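Local coordinates for haloacid dehalogenase domain protein hydrolase (Planctomyces limnophilus, PDB 4OVY) that is probably a hydrolase of the haloacid dehalogenase superfamily, possibly a phosphatase, and binds a calcium ion, at residues A[255-261]-A[289-295]. Residues are numbered along the deposited sequence; the frame is centred on the assembly and turned at random.
Sequences LIVHHTD and WIVIDMQ. With EDO (1,2-ethanediol), chain G.
Ile256 lies beside Val291 where two parallel strands run side by side, and its backbone bonds to the two neighbours of Val291. Three hydrogen bonds join the strands: Ile256 N to Ile290 O, Ile292 N to Ile256 O and His258 N to Ile292 O. A fourth, longer one runs from Met294 N, at the start of the helix, to His258 O at 3.3 Å.

Side chains alternate between the two faces. On one face Leu255 lies alongside Ile290, CD2 against CB at 3.7 Å, and Ile292 CD1 reaches back to Val257 CG2. On the other, Val291 CG1 packs on His258 CB at 3.5 Å, and Ile256 CD1 meets Trp289 CE3.

Past the last bridge, the selenomethionine Met294 bends at its third torsion (52°). Its SE sits over one face of the His259 ring, 3.6 Å from the centroid, and touches Val257 CG1. The same ring is held by Gly45 and Glu265 and stacks on Tyr268, close to the calcium ligand Asn234.

Thr260 OG1 donates to Asp293 OD1 at 2.6 Å, from above the carboxylate plane. Asp293 is the N-cap of the following helix, and OD1 also accepts from Arg296 N. The threonine methyl CG2 covers one face of the His258 ring, whose NE2 bonds to Asp269.

Strand 290-293 extends the parallel core sheet beyond strand 253-260, which pairs on its other side with strand 230-233. Helix 11-24 covers the Leu255 and Ile292 face; helices 239-246 and 279-287 pack on the Ile256 and Val291 face.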
loop_
_atom_site.group_PDB
_atom_site.type_symbol
_atom_site.label_atom_id
_atom_site.label_comp_id
_atom_site.label_asym_id
_atom_site.label_seq_id
_atom_site.Cartn_x
_atom_site.Cartn_y
_atom_site.Cartn_z
ATOM N N LEU A 255 7.501 8.186 19.642
ATOM C CA LEU A 255 6.910 9.182 20.522
ATOM C C LEU A 255 5.452 8.886 20.811
ATOM O O LEU A 255 4.751 8.270 20.002
ATOM C CB LEU A 255 7.049 10.588 19.931
ATOM C CG LEU A 255 8.509 11.035 19.748
ATOM C CD1 LEU A 255 8.851 11.093 18.271
ATOM C CD2 LEU A 255 8.764 12.389 20.393
ATOM N N ILE A 256 5.013 9.348 21.975
ATOM C CA ILE A 256 3.641 9.189 22.426
ATOM C C ILE A 256 3.044 10.561 22.748
ATOM O O ILE A 256 3.616 11.332 23.516
ATOM C CB ILE A 256 3.574 8.307 23.689
ATOM C CG1 ILE A 256 3.993 6.875 23.350
ATOM C CG2 ILE A 256 2.169 8.339 24.291
ATOM C CD1 ILE A 256 4.237 6.010 24.567
ATOM N N VAL A 257 1.887 10.849 22.167
ATOM C CA VAL A 257 1.147 12.065 22.487
ATOM C C VAL A 257 0.299 11.799 23.732
ATOM O O VAL A 257 -0.651 11.001 23.687
ATOM C CB VAL A 257 0.240 12.512 21.318
ATOM C CG1 VAL A 257 -0.518 13.784 21.675
ATOM C CG2 VAL A 257 1.048 12.701 20.045
ATOM N N HIS A 258 0.657 12.465 24.832
ATOM C CA HIS A 258 -0.025 12.331 26.109
ATOM C C HIS A 258 -0.996 13.489 26.313
ATOM O O HIS A 258 -0.600 14.661 26.364
ATOM C CB HIS A 258 1.004 12.270 27.249
ATOM C CG HIS A 258 0.441 11.844 28.572
ATOM N ND1 HIS A 258 1.136 11.986 29.755
ATOM C CD2 HIS A 258 -0.749 11.288 28.902
ATOM C CE1 HIS A 258 0.405 11.529 30.755
ATOM N NE2 HIS A 258 -0.746 11.101 30.265
ATOM N N HIS A 259 -2.272 13.151 26.429
ATOM C CA HIS A 259 -3.330 14.150 26.565
ATOM C C HIS A 259 -3.492 14.586 28.010
ATOM O O HIS A 259 -4.238 13.977 28.784
ATOM C CB HIS A 259 -4.628 13.590 26.007
ATOM C CG HIS A 259 -4.571 13.344 24.535
ATOM N ND1 HIS A 259 -5.162 14.182 23.616
ATOM C CD2 HIS A 259 -3.940 12.385 23.818
ATOM C CE1 HIS A 259 -4.928 13.731 22.398
ATOM N NE2 HIS A 259 -4.184 12.644 22.492
ATOM N N THR A 260 -2.780 15.655 28.351
ATOM C CA THR A 260 -2.690 16.163 29.713
ATOM C C THR A 260 -3.382 17.518 29.893
ATOM O O THR A 260 -3.394 18.058 31.005
ATOM C CB THR A 260 -1.212 16.351 30.091
ATOM O OG1 THR A 260 -0.559 17.125 29.072
ATOM C CG2 THR A 260 -0.518 14.996 30.239
ATOM N N ASP A 261 -3.960 18.058 28.818
ATOM C CA ASP A 261 -4.449 19.434 28.810
ATOM C C ASP A 261 -5.973 19.506 28.716
ATOM O O ASP A 261 -6.529 19.559 27.618
ATOM C CB ASP A 261 -3.808 20.196 27.640
ATOM C CG ASP A 261 -3.944 21.700 27.772
ATOM O OD1 ASP A 261 -4.870 22.170 28.479
ATOM O OD2 ASP A 261 -3.121 22.412 27.158
ATOM N N TRP A 289 10.742 5.427 24.610
ATOM C CA TRP A 289 9.684 6.198 23.967
ATOM C C TRP A 289 9.555 7.572 24.621
ATOM O O TRP A 289 9.456 7.689 25.841
ATOM C CB TRP A 289 8.348 5.453 24.043
ATOM C CG TRP A 289 8.335 4.136 23.316
ATOM C CD1 TRP A 289 9.170 3.742 22.314
ATOM C CD2 TRP A 289 7.415 3.045 23.520
ATOM N NE1 TRP A 289 8.843 2.473 21.893
ATOM C CE2 TRP A 289 7.768 2.026 22.614
ATOM C CE3 TRP A 289 6.347 2.828 24.395
ATOM C CZ2 TRP A 289 7.077 0.816 22.539
ATOM C CZ3 TRP A 289 5.662 1.619 24.322
ATOM C CH2 TRP A 289 6.031 0.632 23.403
ATOM N N ILE A 290 9.545 8.611 23.801
ATOM C CA ILE A 290 9.523 9.979 24.306
ATOM C C ILE A 290 8.082 10.456 24.365
ATOM O O ILE A 290 7.364 10.431 23.364
ATOM C CB ILE A 290 10.348 10.928 23.417
ATOM C CG1 ILE A 290 11.772 10.380 23.205
ATOM C CG2 ILE A 290 10.376 12.328 24.020
ATOM C CD1 ILE A 290 12.583 10.205 24.469
ATOM N N VAL A 291 7.670 10.890 25.547
ATOM C CA VAL A 291 6.301 11.305 25.781
ATOM C C VAL A 291 6.163 12.813 25.570
ATOM O O VAL A 291 6.900 13.601 26.157
ATOM C CB VAL A 291 5.843 10.921 27.198
ATOM C CG1 VAL A 291 4.406 11.372 27.441
ATOM C CG2 VAL A 291 5.982 9.413 27.393
ATOM N N ILE A 292 5.209 13.189 24.726
ATOM C CA ILE A 292 4.842 14.580 24.508
ATOM C C ILE A 292 3.751 14.966 25.511
ATOM O O ILE A 292 2.650 14.406 25.488
ATOM C CB ILE A 292 4.314 14.779 23.075
ATOM C CG1 ILE A 292 5.372 14.381 22.043
ATOM C CG2 ILE A 292 3.858 16.213 22.851
ATOM C CD1 ILE A 292 4.791 14.005 20.696
ATOM N N ASP A 293 4.068 15.915 26.394
ATOM C CA ASP A 293 3.107 16.472 27.354
ATOM C C ASP A 293 2.390 17.643 26.679
ATOM O O ASP A 293 2.954 18.729 26.563
ATOM C CB ASP A 293 3.868 16.937 28.603
ATOM C CG ASP A 293 2.961 17.461 29.712
ATOM O OD1 ASP A 293 1.865 17.986 29.445
ATOM O OD2 ASP A 293 3.379 17.366 30.881
HETATM N N MSE A 294 1.148 17.424 26.233
HETATM C CA MSE A 294 0.427 18.445 25.456
HETATM C C MSE A 294 0.295 19.766 26.206
HETATM O O MSE A 294 0.490 20.842 25.626
HETATM C CB MSE A 294 -0.954 17.924 25.019
HETATM C CG MSE A 294 -0.849 16.884 23.901
HETATM SE SE MSE A 294 -2.618 16.299 23.245
HETATM C CE MSE A 294 -3.287 18.114 22.938
ATOM N N GLN A 295 -0.030 19.696 27.493
ATOM C CA GLN A 295 -0.209 20.883 28.329
ATOM C C GLN A 295 1.048 21.748 28.370
ATOM O O GLN A 295 0.966 22.966 28.262
ATOM C CB GLN A 295 -0.580 20.472 29.759
ATOM C CG GLN A 295 -0.845 21.635 30.714
ATOM C CD GLN A 295 -0.974 21.195 32.163
ATOM O OE1 GLN A 295 -0.285 20.282 32.612
ATOM N NE2 GLN A 295 -1.852 21.855 32.905
HETATM C C1 EDO G . 1.675 26.022 27.407
HETATM O O1 EDO G . 2.916 25.376 27.701
HETATM C C2 EDO G . 1.889 27.152 26.404
HETATM O O2 EDO G . 3.248 27.171 25.951
HETATM O O HOH W 1 -2.569 18.105 33.714
#